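Local atomic coordinates of glyceraldehyde-3-phosphate dehydrogenase (Sulfolobus solfataricus, PDB entry 1B7G), a protein that catalyses the phosphorylating oxidation of D-glyceraldehyde 3-phosphate in glycolysis, using NADP in preference to NAD as cofactor. Residues 146-154 with 235-246; 245-256 with 276-285. The protein carries 1 engineered substitution. All coordinates share one frame; numbering follows the deposited sequence.

Contact 1: 146-154 with 235-246; sequences RTICTVNKV and DILSVLENTPRI
Arg146 sets CG opposite its carbonyl carbon and runs extended to NE, which carries the guanidinium across the Arg245 side chain at about a right angle. Arg245 CB packs over one face near its rim, and NH1 donates to a lone pair of Arg245 O at 3.0 Å, with the acceptor tilted 30° out of the guanidinium plane. Both guanidinium groups form salt bridges to Glu307, and that of Arg245 also to Asp310, which probably offsets their like charges. At Thr150, chi1 of -55° turns OG1 back to Arg146 O (2.7 Å) and sends CG2 outward to Thr243 OG1, 3.4 Å away, and alongside Val239. Helices 139-152 and 233-241 of the catalytic, C-terminal domain thus pack on each other, their short axis segments 9.5 Å apart at closest approach and inclined at 125°. Toward Val154 the interface becomes mostly apolar: Val154 packs against Ile236 and Val239 of the other helix, its two methyls dividing between them, CG2 meeting Val239 CG2 at 3.6 Å and CG1 meeting Ile236 CD1 at 3.7 Å. Thr243 OG1 gives its proton to Val239 O (2.7 Å) and accepts one from a water that also takes a hydrogen bond from Lys153 NZ. The methyl Ile246 CD1 reaches the hydroxyl of Thr150, 3.5 Å from OG1.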
loop_
_atom_site.group_PDB
_atom_site.type_symbol
_atom_site.label_atom_id
_atom_site.label_comp_id
_atom_site.label_asym_id
_atom_site.label_seq_id
_atom_site.Cartn_x
_atom_site.Cartn_y
_atom_site.Cartn_z
ATOM N N ARG A 146 22.557 10.945 3.584
ATOM C CA ARG A 146 23.015 9.671 3.061
ATOM C C ARG A 146 23.694 9.887 1.698
ATOM O O ARG A 146 24.645 9.199 1.398
ATOM C CB ARG A 146 21.930 8.623 2.878
ATOM C CG ARG A 146 21.200 8.280 4.208
ATOM C CD ARG A 146 20.326 7.044 3.839
ATOM N NE ARG A 146 19.562 6.632 5.024
ATOM C CZ ARG A 146 18.367 6.035 4.939
ATOM N NH1 ARG A 146 17.854 5.720 3.747
ATOM N NH2 ARG A 146 17.753 5.730 6.069
ATOM N N THR A 147 23.063 10.728 0.862
ATOM C CA THR A 147 23.637 10.960 -0.470
ATOM C C THR A 147 24.966 11.712 -0.350
ATOM O O THR A 147 25.919 11.244 -0.955
ATOM C CB THR A 147 22.630 11.771 -1.336
ATOM O OG1 THR A 147 21.372 11.068 -1.313
ATOM C CG2 THR A 147 23.153 11.970 -2.728
ATOM N N ILE A 148 25.057 12.748 0.442
ATOM C CA ILE A 148 26.286 13.536 0.611
ATOM C C ILE A 148 27.412 12.740 1.284
ATOM O O ILE A 148 28.552 12.706 0.787
ATOM C CB ILE A 148 26.025 14.806 1.435
ATOM C CG1 ILE A 148 25.025 15.791 0.829
ATOM C CG2 ILE A 148 27.365 15.522 1.674
ATOM C CD1 ILE A 148 24.543 16.837 1.828
ATOM N N CYS A 149 27.142 12.037 2.381
ATOM C CA CYS A 149 28.231 11.233 3.016
ATOM C C CYS A 149 28.682 10.085 2.156
ATOM O O CYS A 149 29.908 9.890 1.975
ATOM C CB CYS A 149 27.861 10.827 4.426
ATOM S SG CYS A 149 27.543 12.177 5.535
ATOM N N THR A 150 27.823 9.503 1.311
ATOM C CA THR A 150 28.250 8.514 0.345
ATOM C C THR A 150 29.064 9.114 -0.808
ATOM O O THR A 150 30.109 8.520 -1.167
ATOM C CB THR A 150 27.066 7.731 -0.271
ATOM O OG1 THR A 150 26.322 7.158 0.815
ATOM C CG2 THR A 150 27.514 6.686 -1.264
ATOM N N VAL A 151 28.643 10.210 -1.425
ATOM C CA VAL A 151 29.350 10.795 -2.564
ATOM C C VAL A 151 30.745 11.278 -2.170
ATOM O O VAL A 151 31.691 11.214 -2.960
ATOM C CB VAL A 151 28.569 11.929 -3.243
ATOM C CG1 VAL A 151 29.409 12.743 -4.213
ATOM C CG2 VAL A 151 27.363 11.327 -4.047
ATOM N N ASN A 152 30.870 11.772 -0.960
ATOM C CA ASN A 152 32.021 12.268 -0.271
ATOM C C ASN A 152 33.143 11.253 -0.241
ATOM O O ASN A 152 34.298 11.636 -0.323
ATOM C CB ASN A 152 31.657 12.765 1.142
ATOM C CG ASN A 152 32.682 13.679 1.770
ATOM O OD1 ASN A 152 32.887 14.859 1.428
ATOM N ND2 ASN A 152 33.367 13.143 2.785
ATOM N N LYS A 153 32.848 9.960 -0.321
ATOM C CA LYS A 153 33.867 8.939 -0.460
ATOM C C LYS A 153 34.574 8.994 -1.809
ATOM O O LYS A 153 35.697 8.479 -1.968
ATOM C CB LYS A 153 33.238 7.563 -0.288
ATOM C CG LYS A 153 32.675 7.296 1.097
ATOM C CD LYS A 153 32.179 5.841 1.213
ATOM C CE LYS A 153 31.325 5.681 2.463
ATOM N NZ LYS A 153 31.309 4.301 3.010
ATOM N N VAL A 154 33.929 9.513 -2.835
ATOM C CA VAL A 154 34.538 9.590 -4.161
ATOM C C VAL A 154 35.376 10.863 -4.247
ATOM O O VAL A 154 36.515 10.796 -4.719
ATOM C CB VAL A 154 33.499 9.530 -5.277
ATOM C CG1 VAL A 154 34.136 9.757 -6.637
ATOM C CG2 VAL A 154 32.783 8.192 -5.222
ATOM N N ASP A 235 32.719 6.218 -11.126
ATOM C CA ASP A 235 33.011 6.172 -9.686
ATOM C C ASP A 235 31.845 6.639 -8.828
ATOM O O ASP A 235 31.583 6.026 -7.779
ATOM C CB ASP A 235 34.290 6.975 -9.398
ATOM C CG ASP A 235 35.477 6.200 -10.001
ATOM O OD1 ASP A 235 35.324 4.971 -10.220
ATOM O OD2 ASP A 235 36.516 6.822 -10.241
ATOM N N ILE A 236 31.085 7.627 -9.295
ATOM C CA ILE A 236 29.904 8.082 -8.533
ATOM C C ILE A 236 28.838 6.994 -8.530
ATOM O O ILE A 236 28.186 6.656 -7.556
ATOM C CB ILE A 236 29.309 9.323 -9.240
ATOM C CG1 ILE A 236 30.313 10.480 -9.176
ATOM C CG2 ILE A 236 27.970 9.728 -8.661
ATOM C CD1 ILE A 236 30.794 10.789 -7.773
ATOM N N LEU A 237 28.669 6.418 -9.716
ATOM C CA LEU A 237 27.699 5.389 -9.975
ATOM C C LEU A 237 28.039 4.152 -9.164
ATOM O O LEU A 237 27.176 3.538 -8.539
ATOM C CB LEU A 237 27.651 5.047 -11.481
ATOM C CG LEU A 237 26.673 3.921 -11.858
ATOM C CD1 LEU A 237 25.263 4.280 -11.411
ATOM C CD2 LEU A 237 26.693 3.629 -13.351
ATOM N N SER A 238 29.350 3.828 -9.139
ATOM C CA SER A 238 29.734 2.640 -8.353
ATOM C C SER A 238 29.494 2.830 -6.889
ATOM O O SER A 238 28.987 1.877 -6.245
ATOM C CB SER A 238 31.175 2.234 -8.695
ATOM O OG SER A 238 31.770 1.607 -7.582
ATOM N N VAL A 239 29.686 4.002 -6.255
ATOM C CA VAL A 239 29.368 4.049 -4.832
ATOM C C VAL A 239 27.847 4.038 -4.653
ATOM O O VAL A 239 27.318 3.435 -3.721
ATOM C CB VAL A 239 29.910 5.196 -3.987
ATOM C CG1 VAL A 239 31.392 5.047 -3.702
ATOM C CG2 VAL A 239 29.632 6.573 -4.579
ATOM N N LEU A 240 27.151 4.746 -5.544
ATOM C CA LEU A 240 25.688 4.838 -5.390
ATOM C C LEU A 240 25.043 3.485 -5.559
ATOM O O LEU A 240 24.006 3.227 -4.957
ATOM C CB LEU A 240 25.108 5.899 -6.362
ATOM C CG LEU A 240 25.491 7.327 -6.055
ATOM C CD1 LEU A 240 24.859 8.341 -7.035
ATOM C CD2 LEU A 240 25.145 7.730 -4.627
ATOM N N GLU A 241 25.634 2.587 -6.337
ATOM C CA GLU A 241 25.153 1.255 -6.568
ATOM C C GLU A 241 25.524 0.234 -5.505
ATOM O O GLU A 241 24.986 -0.870 -5.514
ATOM C CB GLU A 241 25.692 0.738 -7.931
ATOM C CG GLU A 241 24.863 -0.396 -8.501
ATOM C CD GLU A 241 25.282 -0.768 -9.920
ATOM O OE1 GLU A 241 25.936 0.077 -10.570
ATOM O OE2 GLU A 241 24.934 -1.893 -10.371
ATOM N N ASN A 242 26.333 0.591 -4.516
ATOM C CA ASN A 242 26.834 -0.337 -3.509
ATOM C C ASN A 242 26.750 0.185 -2.100
ATOM O O ASN A 242 27.659 0.017 -1.264
ATOM C CB ASN A 242 28.328 -0.607 -3.851
ATOM C CG ASN A 242 28.393 -1.561 -5.029
ATOM O OD1 ASN A 242 28.084 -2.734 -4.806
ATOM N ND2 ASN A 242 28.693 -1.060 -6.230
ATOM N N THR A 243 25.650 0.859 -1.769
ATOM C CA THR A 243 25.515 1.420 -0.415
ATOM C C THR A 243 24.137 1.121 0.116
ATOM O O THR A 243 23.111 1.674 -0.383
ATOM C CB THR A 243 25.724 2.952 -0.430
ATOM O OG1 THR A 243 26.950 3.299 -1.059
ATOM C CG2 THR A 243 25.642 3.580 0.940
ATOM N N PRO A 244 24.006 0.290 1.128
ATOM C CA PRO A 244 22.738 0.118 1.796
ATOM C C PRO A 244 22.127 1.440 2.259
ATOM O O PRO A 244 22.724 2.197 2.964
ATOM C CB PRO A 244 23.049 -0.787 2.977
ATOM C CG PRO A 244 24.289 -1.516 2.572
ATOM C CD PRO A 244 25.079 -0.500 1.769
ATOM N N ARG A 245 20.805 1.532 1.986
ATOM C CA ARG A 245 20.018 2.684 2.355
ATOM C C ARG A 245 19.862 3.683 1.180
ATOM O O ARG A 245 19.139 4.643 1.262
ATOM C CB ARG A 245 20.391 3.329 3.669
ATOM C CG ARG A 245 20.024 2.438 4.848
ATOM C CD ARG A 245 20.293 3.067 6.208
ATOM N NE ARG A 245 20.482 1.945 7.170
ATOM C CZ ARG A 245 20.677 2.134 8.461
ATOM N NH1 ARG A 245 20.652 3.351 8.978
ATOM N NH2 ARG A 245 20.877 1.071 9.245
ATOM N N ILE A 246 20.477 3.279 0.092
ATOM C CA ILE A 246 20.404 3.975 -1.187
ATOM C C ILE A 246 20.107 2.917 -2.240
ATOM O O ILE A 246 20.796 1.884 -2.290
ATOM C CB ILE A 246 21.677 4.722 -1.576
ATOM C CG1 ILE A 246 21.951 5.911 -0.646
ATOM C CG2 ILE A 246 21.593 5.232 -3.029
ATOM C CD1 ILE A 246 23.318 6.578 -0.873
HETATM O O HOH W 1 29.217 3.647 0.794
#

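Contact 2: 245-256 with 276-285; sequences RIVLISSKYDAE and PEVMIFSDSI
A right-handed beta-alpha-beta crossover, strand 246-249, helix 258-267 and strand 278-288, brings these segments together as parallel neighbours at one margin of the mixed sheet of the C-terminal domain. The backbone ladder starts where Val278 N donates to Arg245 O (2.7 Å, N-H...O angle 166°), and Val247 N answers to Val278 O. Ile280 N then bonds Val247 O, Ile249 N bonds Ile280 O, and Ser282 N closes the series on Ile249 O. On the face carrying Ile246, Leu248 and Ile280, Ile246 CG2 meets Ile280 CD1 at 3.7 Å while Leu248 CD2 lies against Ile280 CB. The opposite face holds Val247, Ile249, Met279 and Phe281. There Val247 and Met279 lie side by side, CG2 to CG 3.8 Å, and Ile249 CD1 packs on Met279 CB. With chi1 at -53°, Ile249 CG2 stands opposite the backbone N and comes to 3.8 Å from Phe281 CE2; Glu256 CA meets that ring at its edge, in plane. Beyond the paired residues 246-249 and 278-281, a water donates to Ile249 O and Glu256 OE2 and accepts from Asp283 N. Another donates to Asp283 OD1 and accepts from Ser251 N, while Ser251 OG donates to Asp283 OD2 at 2.8 Å, on the syn side and 33° out of the carboxylate plane.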
loop_
_atom_site.group_PDB
_atom_site.type_symbol
_atom_site.label_atom_id
_atom_site.label_comp_id
_atom_site.label_asym_id
_atom_site.label_seq_id
_atom_site.Cartn_x
_atom_site.Cartn_y
_atom_site.Cartn_z
ATOM N N ARG A 245 20.805 1.532 1.986
ATOM C CA ARG A 245 20.018 2.684 2.355
ATOM C C ARG A 245 19.862 3.683 1.180
ATOM O O ARG A 245 19.139 4.643 1.262
ATOM C CB ARG A 245 20.391 3.329 3.669
ATOM C CG ARG A 245 20.024 2.438 4.848
ATOM C CD ARG A 245 20.293 3.067 6.208
ATOM N NE ARG A 245 20.482 1.945 7.170
ATOM C CZ ARG A 245 20.677 2.134 8.461
ATOM N NH1 ARG A 245 20.652 3.351 8.978
ATOM N NH2 ARG A 245 20.877 1.071 9.245
ATOM N N ILE A 246 20.477 3.279 0.092
ATOM C CA ILE A 246 20.404 3.975 -1.187
ATOM C C ILE A 246 20.107 2.917 -2.240
ATOM O O ILE A 246 20.796 1.884 -2.290
ATOM C CB ILE A 246 21.677 4.722 -1.576
ATOM C CG1 ILE A 246 21.951 5.911 -0.646
ATOM C CG2 ILE A 246 21.593 5.232 -3.029
ATOM C CD1 ILE A 246 23.318 6.578 -0.873
ATOM N N VAL A 247 19.084 3.109 -3.052
ATOM C CA VAL A 247 18.846 2.171 -4.159
ATOM C C VAL A 247 18.847 2.972 -5.482
ATOM O O VAL A 247 18.616 4.179 -5.467
ATOM C CB VAL A 247 17.561 1.364 -4.047
ATOM C CG1 VAL A 247 17.655 0.324 -2.929
ATOM C CG2 VAL A 247 16.322 2.233 -3.842
ATOM N N LEU A 248 19.028 2.295 -6.586
ATOM C CA LEU A 248 19.036 2.936 -7.896
ATOM C C LEU A 248 17.753 2.485 -8.617
ATOM O O LEU A 248 17.274 1.369 -8.369
ATOM C CB LEU A 248 20.262 2.588 -8.729
ATOM C CG LEU A 248 21.594 3.189 -8.253
ATOM C CD1 LEU A 248 22.749 2.743 -9.126
ATOM C CD2 LEU A 248 21.547 4.724 -8.238
ATOM N N ILE A 249 17.195 3.406 -9.376
ATOM C CA ILE A 249 15.987 3.133 -10.185
ATOM C C ILE A 249 16.380 3.321 -11.659
ATOM O O ILE A 249 16.734 4.452 -12.059
ATOM C CB ILE A 249 14.903 4.183 -9.880
ATOM C CG1 ILE A 249 14.598 4.315 -8.408
ATOM C CG2 ILE A 249 13.634 3.934 -10.717
ATOM C CD1 ILE A 249 14.116 3.135 -7.622
ATOM N N SER A 250 16.382 2.269 -12.428
ATOM C CA SER A 250 16.714 2.285 -13.839
ATOM C C SER A 250 15.518 2.759 -14.664
ATOM O O SER A 250 14.426 2.939 -14.142
ATOM C CB SER A 250 17.135 0.877 -14.299
ATOM O OG SER A 250 16.012 0.035 -14.536
ATOM N N SER A 251 15.705 2.869 -15.977
ATOM C CA SER A 251 14.559 3.216 -16.847
ATOM C C SER A 251 14.217 2.003 -17.699
ATOM O O SER A 251 13.650 2.113 -18.773
ATOM C CB SER A 251 15.017 4.386 -17.752
ATOM O OG SER A 251 16.186 3.958 -18.437
ATOM N N LYS A 252 14.608 0.816 -17.252
ATOM C CA LYS A 252 14.405 -0.408 -18.019
ATOM C C LYS A 252 13.001 -0.979 -17.945
ATOM O O LYS A 252 12.516 -1.616 -18.881
ATOM C CB LYS A 252 15.425 -1.438 -17.508
ATOM C CG LYS A 252 15.469 -2.754 -18.257
ATOM C CD LYS A 252 16.762 -3.497 -17.907
ATOM C CE LYS A 252 16.920 -4.746 -18.749
ATOM N NZ LYS A 252 18.039 -5.611 -18.256
ATOM N N TYR A 253 12.383 -0.846 -16.774
ATOM C CA TYR A 253 11.076 -1.493 -16.582
ATOM C C TYR A 253 9.934 -0.534 -16.448
ATOM O O TYR A 253 8.908 -0.887 -15.842
ATOM C CB TYR A 253 11.226 -2.445 -15.391
ATOM C CG TYR A 253 12.335 -3.466 -15.612
ATOM C CD1 TYR A 253 12.157 -4.467 -16.557
ATOM C CD2 TYR A 253 13.496 -3.441 -14.852
ATOM C CE1 TYR A 253 13.122 -5.430 -16.763
ATOM C CE2 TYR A 253 14.486 -4.405 -15.037
ATOM C CZ TYR A 253 14.275 -5.389 -15.983
ATOM O OH TYR A 253 15.232 -6.332 -16.188
ATOM N N ASP A 254 10.042 0.667 -17.034
ATOM C CA ASP A 254 8.860 1.558 -16.977
ATOM C C ASP A 254 8.412 1.808 -15.559
ATOM O O ASP A 254 7.204 1.803 -15.296
ATOM C CB ASP A 254 7.750 1.021 -17.895
ATOM C CG ASP A 254 6.818 2.141 -18.359
ATOM O OD1 ASP A 254 7.100 3.341 -18.151
ATOM O OD2 ASP A 254 5.738 1.797 -18.897
ATOM N N ALA A 255 9.311 2.118 -14.610
ATOM C CA ALA A 255 8.843 2.371 -13.255
ATOM C C ALA A 255 9.294 3.728 -12.702
ATOM O O ALA A 255 9.363 3.906 -11.478
ATOM C CB ALA A 255 9.253 1.239 -12.287
ATOM N N GLU A 256 9.640 4.700 -13.542
ATOM C CA GLU A 256 10.135 5.988 -13.079
ATOM C C GLU A 256 9.065 7.039 -12.803
ATOM O O GLU A 256 8.940 8.050 -13.495
ATOM C CB GLU A 256 11.114 6.589 -14.082
ATOM C CG GLU A 256 12.269 5.687 -14.477
ATOM C CD GLU A 256 13.027 6.391 -15.610
ATOM O OE1 GLU A 256 12.549 6.261 -16.743
ATOM O OE2 GLU A 256 14.014 7.067 -15.315
ATOM N N PRO A 276 12.427 2.360 2.570
ATOM C CA PRO A 276 13.216 3.205 3.428
ATOM C C PRO A 276 14.491 3.748 2.791
ATOM O O PRO A 276 15.192 4.567 3.406
ATOM C CB PRO A 276 13.561 2.338 4.629
ATOM C CG PRO A 276 12.871 1.023 4.435
ATOM C CD PRO A 276 12.391 0.935 3.026
ATOM N N GLU A 277 14.910 3.216 1.669
ATOM C CA GLU A 277 16.104 3.616 0.975
ATOM C C GLU A 277 15.923 4.892 0.130
ATOM O O GLU A 277 14.824 5.100 -0.402
ATOM C CB GLU A 277 16.546 2.505 0.020
ATOM C CG GLU A 277 16.811 1.156 0.748
ATOM C CD GLU A 277 15.574 0.296 0.907
ATOM O OE1 GLU A 277 14.471 0.711 0.466
ATOM O OE2 GLU A 277 15.688 -0.816 1.490
ATOM N N VAL A 278 16.994 5.631 -0.077
ATOM C CA VAL A 278 16.946 6.805 -0.995
ATOM C C VAL A 278 16.870 6.251 -2.396
ATOM O O VAL A 278 17.670 5.345 -2.701
ATOM C CB VAL A 278 18.191 7.707 -0.821
ATOM C CG1 VAL A 278 18.258 8.835 -1.861
ATOM C CG2 VAL A 278 18.158 8.352 0.565
ATOM N N MET A 279 15.900 6.670 -3.228
ATOM C CA MET A 279 15.690 6.108 -4.546
ATOM C C MET A 279 16.271 7.003 -5.651
ATOM O O MET A 279 15.618 7.982 -6.047
ATOM C CB MET A 279 14.193 5.888 -4.825
ATOM C CG MET A 279 13.549 4.755 -4.041
ATOM S SD MET A 279 11.775 4.984 -3.789
ATOM C CE MET A 279 11.711 5.959 -2.343
ATOM N N ILE A 280 17.517 6.764 -6.049
ATOM C CA ILE A 280 18.169 7.630 -7.031
ATOM C C ILE A 280 17.861 7.160 -8.446
ATOM O O ILE A 280 18.033 5.986 -8.777
ATOM C CB ILE A 280 19.694 7.683 -6.841
ATOM C CG1 ILE A 280 20.031 8.301 -5.481
ATOM C CG2 ILE A 280 20.352 8.470 -7.988
ATOM C CD1 ILE A 280 21.487 8.304 -5.114
ATOM N N PHE A 281 17.371 8.090 -9.265
ATOM C CA PHE A 281 17.100 7.789 -10.675
ATOM C C PHE A 281 18.407 7.728 -11.438
ATOM O O PHE A 281 19.108 8.738 -11.572
ATOM C CB PHE A 281 16.143 8.863 -11.265
ATOM C CG PHE A 281 14.761 8.660 -10.663
ATOM C CD1 PHE A 281 14.430 9.216 -9.443
ATOM C CD2 PHE A 281 13.846 7.856 -11.332
ATOM C CE1 PHE A 281 13.178 9.020 -8.915
ATOM C CE2 PHE A 281 12.581 7.636 -10.790
ATOM C CZ PHE A 281 12.272 8.211 -9.582
ATOM N N SER A 282 18.813 6.514 -11.819
ATOM C CA SER A 282 20.093 6.278 -12.440
ATOM C C SER A 282 20.322 6.969 -13.770
ATOM O O SER A 282 21.455 7.470 -13.961
ATOM C CB SER A 282 20.409 4.770 -12.578
ATOM O OG SER A 282 19.638 4.162 -13.580
ATOM N N ASP A 283 19.290 7.282 -14.532
ATOM C CA ASP A 283 19.445 8.088 -15.737
ATOM C C ASP A 283 19.642 9.559 -15.388
ATOM O O ASP A 283 20.072 10.296 -16.279
ATOM C CB ASP A 283 18.180 7.978 -16.615
ATOM C CG ASP A 283 18.118 6.705 -17.416
ATOM O OD1 ASP A 283 18.980 5.818 -17.250
ATOM O OD2 ASP A 283 17.191 6.560 -18.245
ATOM N N SER A 284 19.361 9.957 -14.152
ATOM C CA SER A 284 19.504 11.303 -13.688
ATOM C C SER A 284 21.015 11.681 -13.355
ATOM O O SER A 284 21.290 12.862 -13.274
ATOM C CB SER A 284 18.651 11.663 -12.496
ATOM O OG SER A 284 19.197 11.277 -11.261
ATOM N N ILE A 285 21.789 10.677 -13.002
ATOM C CA ILE A 285 23.152 10.858 -12.575
ATOM C C ILE A 285 24.008 11.503 -13.650
ATOM O O ILE A 285 24.482 10.885 -14.594
ATOM C CB ILE A 285 23.791 9.561 -12.055
ATOM C CG1 ILE A 285 22.988 9.047 -10.831
ATOM C CG2 ILE A 285 25.244 9.872 -11.661
ATOM C CD1 ILE A 285 23.451 7.612 -10.442
HETATM O O HOH W 2 16.462 6.389 -14.059
HETATM O O HOH W 3 18.450 2.917 -16.765
HETATM O O HOH W 4 14.649 7.606 -18.226
#

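How the contacts relate
Contacts 1 and 2 follow one another along the chain, share Arg245 and Ile246, and have centres about 13 Å apart. Helix 233-241, one partner in contact 1, runs through the turn at 243-246 into strand 246-249 of contact 2 and packs back on it, with Leu237 CD1 3.7 Å from Leu248 CD1 and Leu240 CD2 3.7 Å from Ile280 CD1. A polar tie comes from Arg146 NH1, which lies 2.9 Å from Pro276 O, a probable hydrogen bond. The Arg146 side chain is about 9 Å from that of Cys139, the probable nucleophile at the start of helix 139-152, and the Val278 side chain about 8 Å from that of phosphate-site Asn140.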